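Local coordinates for protein Cow rumen GH26 endo-mannanase (Metagenome, PDB 6UEH) that probably hydrolyses internal beta-1,4-mannosidic bonds of mannans such as galactomannan, with a GH26 catalytic domain joined to a CBM6-like accessory domain, at residues Y61-K66 with H105-G110; Q78-N83 with F100-H105. One frame throughout, in Å; residues are numbered along the deposited sequence.

Interaction 1 (Y61-K66 with H105-G110); sequences YQFTAK and HRLNKG
Leu-107 lies over one face of the Tyr-61 ring, its CD1 3.9 Å from the ring centroid and 27° off the normal, a CH-pi contact displaced toward the CG-CD1 rim. The Phe-63 ring is met at its edge and in its plane, by Leu-107 CD2 3.8 Å from Phe-63 CZ and by the carbonyl O of His-105 near Phe-63 CE1. The two methyls of Leu-107 are thus divided between two aromatic rings. The His-105 ring sits obliquely to that of Phe-63, planes at 35°, with His-105 CD2 3.9 Å from Phe-63 CD1. Beneath the side chains, Tyr-61 and His-105 form an antiparallel hydrogen-bonded pair: Tyr-61 N gives to His-105 O at 3.0 Å, and His-105 N to Tyr-61 O at 2.9 Å. With CG anti to the carbonyl carbon (chi1 -71°), Tyr-61 sends its ring out beside its own backbone N, where Leu-107 crosses it at about a right angle. Val-53 and Val-55 of strand 49-55, in the other sheet, also touch Leu-107. The chemistry is therefore that of a beta-sandwich interior: two mutual backbone bonds set the register at Tyr-61 and His-105, and an aliphatic side chain wedged against aromatic ones adds mainly dispersion.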
ATOM      1  N   TYR A  61     -10.919 -18.197  -1.105  1.00 16.86           N
ATOM      2  CA  TYR A  61     -11.348 -19.123  -0.065  1.00 16.70           C
ATOM      3  C   TYR A  61     -10.620 -18.886   1.255  1.00 17.55           C
ATOM      4  O   TYR A  61      -9.431 -18.567   1.275  1.00 18.27           O
ATOM      5  CB  TYR A  61     -11.148 -20.565  -0.540  1.00 14.91           C
ATOM      6  CG  TYR A  61     -12.126 -20.964  -1.621  1.00 14.59           C
ATOM      7  CD1 TYR A  61     -11.873 -20.678  -2.958  1.00 15.18           C
ATOM      8  CD2 TYR A  61     -13.314 -21.606  -1.302  1.00 14.52           C
ATOM      9  CE1 TYR A  61     -12.772 -21.030  -3.946  1.00 16.48           C
ATOM     10  CE2 TYR A  61     -14.221 -21.962  -2.283  1.00 18.30           C
ATOM     11  CZ  TYR A  61     -13.946 -21.672  -3.603  1.00 18.18           C
ATOM     12  OH  TYR A  61     -14.846 -22.025  -4.580  1.00 18.81           O
ATOM     13  N   GLN A  62     -11.354 -19.032   2.354  1.00 16.72           N
ATOM     14  CA  GLN A  62     -10.813 -18.826   3.690  1.00 17.03           C
ATOM     15  C   GLN A  62     -10.213 -20.113   4.249  1.00 17.68           C
ATOM     16  O   GLN A  62     -10.849 -21.170   4.228  1.00 17.24           O
ATOM     17  CB  GLN A  62     -11.905 -18.303   4.626  1.00 18.79           C
ATOM     18  CG  GLN A  62     -11.503 -18.247   6.092  1.00 20.16           C
ATOM     19  CD  GLN A  62     -10.431 -17.214   6.364  1.00 20.63           C
ATOM     20  OE1 GLN A  62     -10.521 -16.076   5.904  1.00 22.43           O
ATOM     21  NE2 GLN A  62      -9.407 -17.606   7.115  1.00 19.25           N
ATOM     22  N   PHE A  63      -8.986 -20.017   4.751  1.00 16.15           N
ATOM     23  CA  PHE A  63      -8.293 -21.178   5.295  1.00 16.22           C
ATOM     24  C   PHE A  63      -8.098 -21.049   6.801  1.00 17.03           C
ATOM     25  O   PHE A  63      -7.518 -20.077   7.286  1.00 17.10           O
ATOM     26  CB  PHE A  63      -6.947 -21.370   4.594  1.00 15.05           C
ATOM     27  CG  PHE A  63      -7.077 -21.701   3.137  1.00 16.60           C
ATOM     28  CD1 PHE A  63      -7.264 -20.698   2.198  1.00 17.55           C
ATOM     29  CD2 PHE A  63      -7.030 -23.016   2.707  1.00 17.08           C
ATOM     30  CE1 PHE A  63      -7.397 -21.001   0.858  1.00 18.07           C
ATOM     31  CE2 PHE A  63      -7.161 -23.324   1.368  1.00 17.55           C
ATOM     32  CZ  PHE A  63      -7.343 -22.316   0.442  1.00 18.01           C
ATOM     33  N   THR A  64      -8.598 -22.036   7.533  1.00 17.30           N
ATOM     34  CA  THR A  64      -8.491 -22.058   8.983  1.00 19.91           C
ATOM     35  C   THR A  64      -8.082 -23.460   9.425  1.00 19.90           C
ATOM     36  O   THR A  64      -8.390 -24.442   8.750  1.00 18.89           O
ATOM     37  CB  THR A  64      -9.821 -21.655   9.652  1.00 23.04           C
ATOM     38  OG1 THR A  64     -10.347 -20.491   9.002  1.00 25.10           O
ATOM     39  CG2 THR A  64      -9.626 -21.357  11.134  1.00 25.20           C
ATOM     40  N   ALA A  65      -7.376 -23.555  10.543  1.00 19.50           N
ATOM     41  CA  ALA A  65      -6.984 -24.857  11.061  1.00 17.09           C
ATOM     42  C   ALA A  65      -6.941 -24.854  12.580  1.00 17.39           C
ATOM     43  O   ALA A  65      -6.631 -23.837  13.203  1.00 17.10           O
ATOM     44  CB  ALA A  65      -5.634 -25.271  10.490  1.00 15.23           C
ATOM     45  N   LYS A  66      -7.279 -25.996  13.168  1.00 17.50           N
ATOM     46  CA  LYS A  66      -7.131 -26.197  14.601  1.00 19.02           C
ATOM     47  C   LYS A  66      -5.708 -26.664  14.857  1.00 16.30           C
ATOM     48  O   LYS A  66      -5.347 -27.796  14.519  1.00 15.55           O
ATOM     49  CB  LYS A  66      -8.142 -27.216  15.124  1.00 23.10           C
ATOM     50  CG  LYS A  66      -8.203 -27.299  16.639  1.00 26.26           C
ATOM     51  CD  LYS A  66      -9.096 -26.215  17.207  1.00 28.91           C
ATOM     52  CE  LYS A  66     -10.541 -26.426  16.781  1.00 31.69           C
ATOM     53  NZ  LYS A  66     -11.439 -25.370  17.325  1.00 33.57           N
ATOM     54  N   HIS A 105      -7.176 -17.006   0.259  1.00 16.59           N
ATOM     55  CA  HIS A 105      -6.295 -17.170  -0.886  1.00 17.69           C
ATOM     56  C   HIS A 105      -7.034 -17.711  -2.101  1.00 17.98           C
ATOM     57  O   HIS A 105      -8.095 -18.325  -1.986  1.00 18.32           O
ATOM     58  CB  HIS A 105      -5.124 -18.076  -0.511  1.00 17.00           C
ATOM     59  CG  HIS A 105      -4.416 -17.640   0.732  1.00 17.19           C
ATOM     60  ND1 HIS A 105      -3.711 -16.458   0.807  1.00 18.65           N
ATOM     61  CD2 HIS A 105      -4.331 -18.206   1.958  1.00 16.66           C
ATOM     62  CE1 HIS A 105      -3.210 -16.323   2.021  1.00 17.73           C
ATOM     63  NE2 HIS A 105      -3.571 -17.371   2.739  1.00 15.78           N
ATOM     64  N   ARG A 106      -6.461 -17.460  -3.270  1.00 17.96           N
ATOM     65  CA  ARG A 106      -7.094 -17.812  -4.529  1.00 18.19           C
ATOM     66  C   ARG A 106      -6.987 -19.303  -4.825  1.00 16.91           C
ATOM     67  O   ARG A 106      -5.898 -19.877  -4.802  1.00 17.65           O
ATOM     68  CB  ARG A 106      -6.471 -16.998  -5.665  1.00 17.21           C
ATOM     69  CG  ARG A 106      -7.047 -17.251  -7.044  1.00 14.86           C
ATOM     70  CD  ARG A 106      -6.533 -16.187  -8.006  1.00 17.34           C
ATOM     71  NE  ARG A 106      -6.895 -16.445  -9.396  1.00 18.45           N
ATOM     72  CZ  ARG A 106      -6.681 -15.584 -10.385  1.00 18.77           C
ATOM     73  NH1 ARG A 106      -6.112 -14.412 -10.132  1.00 18.71           N
ATOM     74  NH2 ARG A 106      -7.036 -15.892 -11.626  1.00 18.86           N
ATOM     75  N   LEU A 107      -8.131 -19.926  -5.076  1.00 15.95           N
ATOM     76  CA  LEU A 107      -8.161 -21.253  -5.669  1.00 16.25           C
ATOM     77  C   LEU A 107      -8.515 -21.096  -7.138  1.00 18.44           C
ATOM     78  O   LEU A 107      -9.395 -20.309  -7.491  1.00 19.55           O
ATOM     79  CB  LEU A 107      -9.167 -22.166  -4.969  1.00 15.34           C
ATOM     80  CG  LEU A 107      -8.905 -22.509  -3.503  1.00 16.41           C
ATOM     81  CD1 LEU A 107      -9.878 -23.577  -3.042  1.00 17.25           C
ATOM     82  CD2 LEU A 107      -7.472 -22.959  -3.295  1.00 14.77           C
ATOM     83  N   ASN A 108      -7.825 -21.835  -7.996  1.00 17.85           N
ATOM     84  CA  ASN A 108      -8.055 -21.718  -9.425  1.00 19.05           C
ATOM     85  C   ASN A 108      -8.830 -22.904  -9.983  1.00 18.52           C
ATOM     86  O   ASN A 108      -8.839 -23.985  -9.388  1.00 17.84           O
ATOM     87  CB  ASN A 108      -6.721 -21.549 -10.150  1.00 21.10           C
ATOM     88  CG  ASN A 108      -6.084 -20.198  -9.877  1.00 23.44           C
ATOM     89  OD1 ASN A 108      -6.739 -19.161  -9.987  1.00 24.84           O
ATOM     90  ND2 ASN A 108      -4.812 -20.204  -9.497  1.00 24.83           N
ATOM     91  N   LYS A 109      -9.490 -22.677 -11.117  1.00 18.53           N
ATOM     92  CA  LYS A 109     -10.307 -23.684 -11.790  1.00 18.99           C
ATOM     93  C   LYS A 109      -9.623 -25.047 -11.861  1.00 19.27           C
ATOM     94  O   LYS A 109      -8.496 -25.165 -12.342  1.00 19.85           O
ATOM     95  CB  LYS A 109     -10.659 -23.207 -13.200  1.00 20.54           C
ATOM     96  CG  LYS A 109     -11.547 -24.156 -13.981  1.00 24.39           C
ATOM     97  CD  LYS A 109     -11.891 -23.579 -15.345  1.00 28.43           C
ATOM     98  CE  LYS A 109     -12.880 -24.462 -16.088  1.00 32.87           C
ATOM     99  NZ  LYS A 109     -14.165 -24.604 -15.345  1.00 35.57           N
ATOM    100  N   GLY A 110     -10.307 -26.072 -11.362  1.00 18.67           N
ATOM    101  CA  GLY A 110      -9.753 -27.411 -11.335  1.00 18.78           C
ATOM    102  C   GLY A 110      -9.157 -27.776  -9.988  1.00 18.35           C
ATOM    103  O   GLY A 110      -9.588 -27.279  -8.948  1.00 16.72           O
TER

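Interaction 2 (Q78-N83 with F100-H105); sequences QTISVN and FDFGMH
The core of a CBM6-like beta-sandwich is the setting here, where strand 76-82 of one sheet faces strand 97-107 of the other and the two segments cross at 32°. Ile-80 is the central side chain: its CD1 reaches Phe-102 CB at 3.9 Å. With CG1 anti to the backbone N (chi1 -172°), CD1 extends across to Phe-102, while Ile-80 CG2 lies by Phe-102 O and 4.2 Å from His-105 NE2. Gln-78 CB comes to the edge of the Phe-102 ring, near its plane, and the amide end of Gln-78 turns away to Gly-121 O. Val-82 CG2 approaches His-105 CB more loosely, at 4.4 Å. Strand 97-107 is shaped from within as well: an Asx turn has Gly-103 N giving to Asp-101 OD1 from above the carboxylate plane. Tyr-87 of strand 85-94 stacks on the His-105 ring. A leucine in place of His-105 has no N-H to offer, and the Phe-102 carbonyl is likely to be left without this mate, with the stack on Tyr-87 lost as well. That bond runs 2.7 Å from His-105 NE2 to Phe-102 O, in the carbonyl plane.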
ATOM      1  N   GLN A  78       5.154 -20.379   9.869  1.00 17.16           N
ATOM      2  CA  GLN A  78       4.561 -21.509   9.169  1.00 18.16           C
ATOM      3  C   GLN A  78       4.206 -21.086   7.751  1.00 19.57           C
ATOM      4  O   GLN A  78       4.102 -19.893   7.459  1.00 20.62           O
ATOM      5  CB  GLN A  78       3.321 -22.024   9.902  1.00 17.75           C
ATOM      6  CG  GLN A  78       3.587 -22.486  11.324  1.00 18.29           C
ATOM      7  CD  GLN A  78       4.562 -23.641  11.391  1.00 18.47           C
ATOM      8  OE1 GLN A  78       4.537 -24.541  10.553  1.00 19.35           O
ATOM      9  NE2 GLN A  78       5.436 -23.617  12.393  1.00 18.09           N
ATOM     10  N   THR A  79       4.016 -22.062   6.872  1.00 17.80           N
ATOM     11  CA  THR A  79       3.742 -21.766   5.474  1.00 17.59           C
ATOM     12  C   THR A  79       2.578 -22.578   4.926  1.00 16.30           C
ATOM     13  O   THR A  79       2.627 -23.808   4.889  1.00 15.69           O
ATOM     14  CB  THR A  79       4.983 -22.023   4.598  1.00 18.17           C
ATOM     15  OG1 THR A  79       6.026 -21.115   4.972  1.00 18.87           O
ATOM     16  CG2 THR A  79       4.649 -21.826   3.124  1.00 18.82           C
ATOM     17  N   ILE A  80       1.526 -21.883   4.509  1.00 16.27           N
ATOM     18  CA  ILE A  80       0.449 -22.529   3.774  1.00 16.95           C
ATOM     19  C   ILE A  80       0.676 -22.257   2.293  1.00 18.00           C
ATOM     20  O   ILE A  80       1.159 -21.189   1.911  1.00 18.12           O
ATOM     21  CB  ILE A  80      -0.953 -22.046   4.226  1.00 15.01           C
ATOM     22  CG1 ILE A  80      -2.050 -22.897   3.570  1.00 14.68           C
ATOM     23  CG2 ILE A  80      -1.145 -20.556   3.948  1.00 14.81           C
ATOM     24  CD1 ILE A  80      -3.437 -22.647   4.122  1.00 13.86           C
ATOM     25  N   SER A  81       0.358 -23.240   1.461  1.00 17.05           N
ATOM     26  CA  SER A  81       0.674 -23.155   0.049  1.00 17.84           C
ATOM     27  C   SER A  81      -0.484 -23.639  -0.807  1.00 17.82           C
ATOM     28  O   SER A  81      -1.076 -24.682  -0.535  1.00 16.50           O
ATOM     29  CB  SER A  81       1.936 -23.965  -0.256  1.00 19.63           C
ATOM     30  OG  SER A  81       2.262 -23.919  -1.632  1.00 23.58           O
ATOM     31  N   VAL A  82      -0.813 -22.864  -1.834  1.00 18.36           N
ATOM     32  CA  VAL A  82      -1.809 -23.279  -2.808  1.00 17.38           C
ATOM     33  C   VAL A  82      -1.111 -23.522  -4.134  1.00 18.35           C
ATOM     34  O   VAL A  82      -0.656 -22.581  -4.791  1.00 17.94           O
ATOM     35  CB  VAL A  82      -2.923 -22.238  -2.981  1.00 17.38           C
ATOM     36  CG1 VAL A  82      -3.902 -22.691  -4.053  1.00 18.02           C
ATOM     37  CG2 VAL A  82      -3.641 -22.014  -1.659  1.00 15.93           C
ATOM     38  N   ASN A  83      -1.036 -24.794  -4.513  1.00 19.40           N
ATOM     39  CA  ASN A  83      -0.248 -25.234  -5.653  1.00 21.36           C
ATOM     40  C   ASN A  83       1.187 -24.730  -5.522  1.00 23.17           C
ATOM     41  O   ASN A  83       1.913 -25.166  -4.629  1.00 26.16           O
ATOM     42  CB  ASN A  83      -0.895 -24.783  -6.967  1.00 21.86           C
ATOM     43  CG  ASN A  83      -2.173 -25.554  -7.275  1.00 23.42           C
ATOM     44  OD1 ASN A  83      -2.246 -26.764  -7.054  1.00 23.13           O
ATOM     45  ND2 ASN A  83      -3.186 -24.855  -7.776  1.00 24.42           N
ATOM     46  N   PHE A 100      -6.529 -21.146  14.105  1.00 19.12           N
ATOM     47  CA  PHE A 100      -5.646 -20.140  13.533  1.00 18.43           C
ATOM     48  C   PHE A 100      -6.102 -19.760  12.128  1.00 19.67           C
ATOM     49  O   PHE A 100      -6.458 -20.623  11.329  1.00 18.82           O
ATOM     50  CB  PHE A 100      -4.197 -20.633  13.501  1.00 17.26           C
ATOM     51  CG  PHE A 100      -3.210 -19.570  13.105  1.00 17.74           C
ATOM     52  CD1 PHE A 100      -2.690 -18.703  14.052  1.00 18.08           C
ATOM     53  CD2 PHE A 100      -2.817 -19.426  11.784  1.00 17.85           C
ATOM     54  CE1 PHE A 100      -1.792 -17.717  13.693  1.00 19.29           C
ATOM     55  CE2 PHE A 100      -1.919 -18.440  11.417  1.00 19.10           C
ATOM     56  CZ  PHE A 100      -1.405 -17.587  12.373  1.00 19.75           C
ATOM     57  N   ASP A 101      -6.082 -18.461  11.842  1.00 20.91           N
ATOM     58  CA  ASP A 101      -6.499 -17.926  10.549  1.00 20.76           C
ATOM     59  C   ASP A 101      -5.325 -17.916   9.577  1.00 19.40           C
ATOM     60  O   ASP A 101      -4.381 -17.140   9.736  1.00 20.96           O
ATOM     61  CB  ASP A 101      -7.078 -16.515  10.735  1.00 23.61           C
ATOM     62  CG  ASP A 101      -7.505 -15.861   9.427  1.00 26.13           C
ATOM     63  OD1 ASP A 101      -7.619 -16.554   8.393  1.00 26.80           O
ATOM     64  OD2 ASP A 101      -7.747 -14.636   9.443  1.00 27.80           O
ATOM     65  N   PHE A 102      -5.386 -18.785   8.572  1.00 17.28           N
ATOM     66  CA  PHE A 102      -4.334 -18.867   7.566  1.00 17.42           C
ATOM     67  C   PHE A 102      -4.683 -18.067   6.311  1.00 17.99           C
ATOM     68  O   PHE A 102      -4.130 -18.310   5.239  1.00 17.69           O
ATOM     69  CB  PHE A 102      -4.050 -20.327   7.199  1.00 16.34           C
ATOM     70  CG  PHE A 102      -3.188 -21.048   8.201  1.00 16.00           C
ATOM     71  CD1 PHE A 102      -1.828 -20.785   8.280  1.00 17.49           C
ATOM     72  CD2 PHE A 102      -3.732 -21.990   9.057  1.00 16.50           C
ATOM     73  CE1 PHE A 102      -1.031 -21.443   9.199  1.00 17.22           C
ATOM     74  CE2 PHE A 102      -2.937 -22.655   9.977  1.00 17.36           C
ATOM     75  CZ  PHE A 102      -1.585 -22.381  10.048  1.00 16.94           C
ATOM     76  N   GLY A 103      -5.611 -17.123   6.451  1.00 18.76           N
ATOM     77  CA  GLY A 103      -5.892 -16.150   5.407  1.00 18.12           C
ATOM     78  C   GLY A 103      -6.842 -16.570   4.300  1.00 17.46           C
ATOM     79  O   GLY A 103      -7.299 -17.713   4.245  1.00 17.13           O
ATOM     80  N   MET A 104      -7.148 -15.621   3.421  1.00 17.93           N
ATOM     81  CA  MET A 104      -7.978 -15.879   2.251  1.00 18.07           C
ATOM     82  C   MET A 104      -7.095 -15.920   1.017  1.00 17.79           C
ATOM     83  O   MET A 104      -6.349 -14.978   0.754  1.00 19.15           O
ATOM     84  CB  MET A 104      -9.054 -14.809   2.082  1.00 19.80           C
ATOM     85  CG  MET A 104      -9.538 -14.181   3.369  1.00 23.25           C
ATOM     86  SD  MET A 104     -10.669 -12.817   3.031  1.00 35.78           S
ATOM     87  CE  MET A 104     -10.874 -12.141   4.678  1.00 62.26           C
ATOM     88  N   HIS A 105      -7.176 -17.006   0.259  1.00 16.59           N
ATOM     89  CA  HIS A 105      -6.295 -17.170  -0.886  1.00 17.69           C
ATOM     90  C   HIS A 105      -7.034 -17.711  -2.101  1.00 17.98           C
ATOM     91  O   HIS A 105      -8.095 -18.325  -1.986  1.00 18.32           O
ATOM     92  CB  HIS A 105      -5.124 -18.076  -0.511  1.00 17.00           C
ATOM     93  CG  HIS A 105      -4.416 -17.640   0.732  1.00 17.19           C
ATOM     94  ND1 HIS A 105      -3.711 -16.458   0.807  1.00 18.65           N
ATOM     95  CD2 HIS A 105      -4.331 -18.206   1.958  1.00 16.66           C
ATOM     96  CE1 HIS A 105      -3.210 -16.323   2.021  1.00 17.73           C
ATOM     97  NE2 HIS A 105      -3.571 -17.371   2.739  1.00 15.78           N
TER

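The two contacts share strand 97-107 and His-105, and their centres are 7 Å apart. Interaction 1 is mainly a pairing within one sheet, strand 59-69 beside strand 97-107; interaction 2 runs between sheets, since strand 76-82 belongs to the four-stranded one opposite. In chain order come 61-66, 78-83, 100-105 and 105-110, so interaction 2 falls between the two halves of interaction 1, meeting the second at His-105. A probable hydrogen bond from Phe-102 N to Phe-63 O joins them directly, and Phe-63 also touches Ile-80. Strand 97-107 thus ties both layers of the accessory domain together, and its Arg-106 reaches Glu-441 and Asn-437 of the GH26 domain.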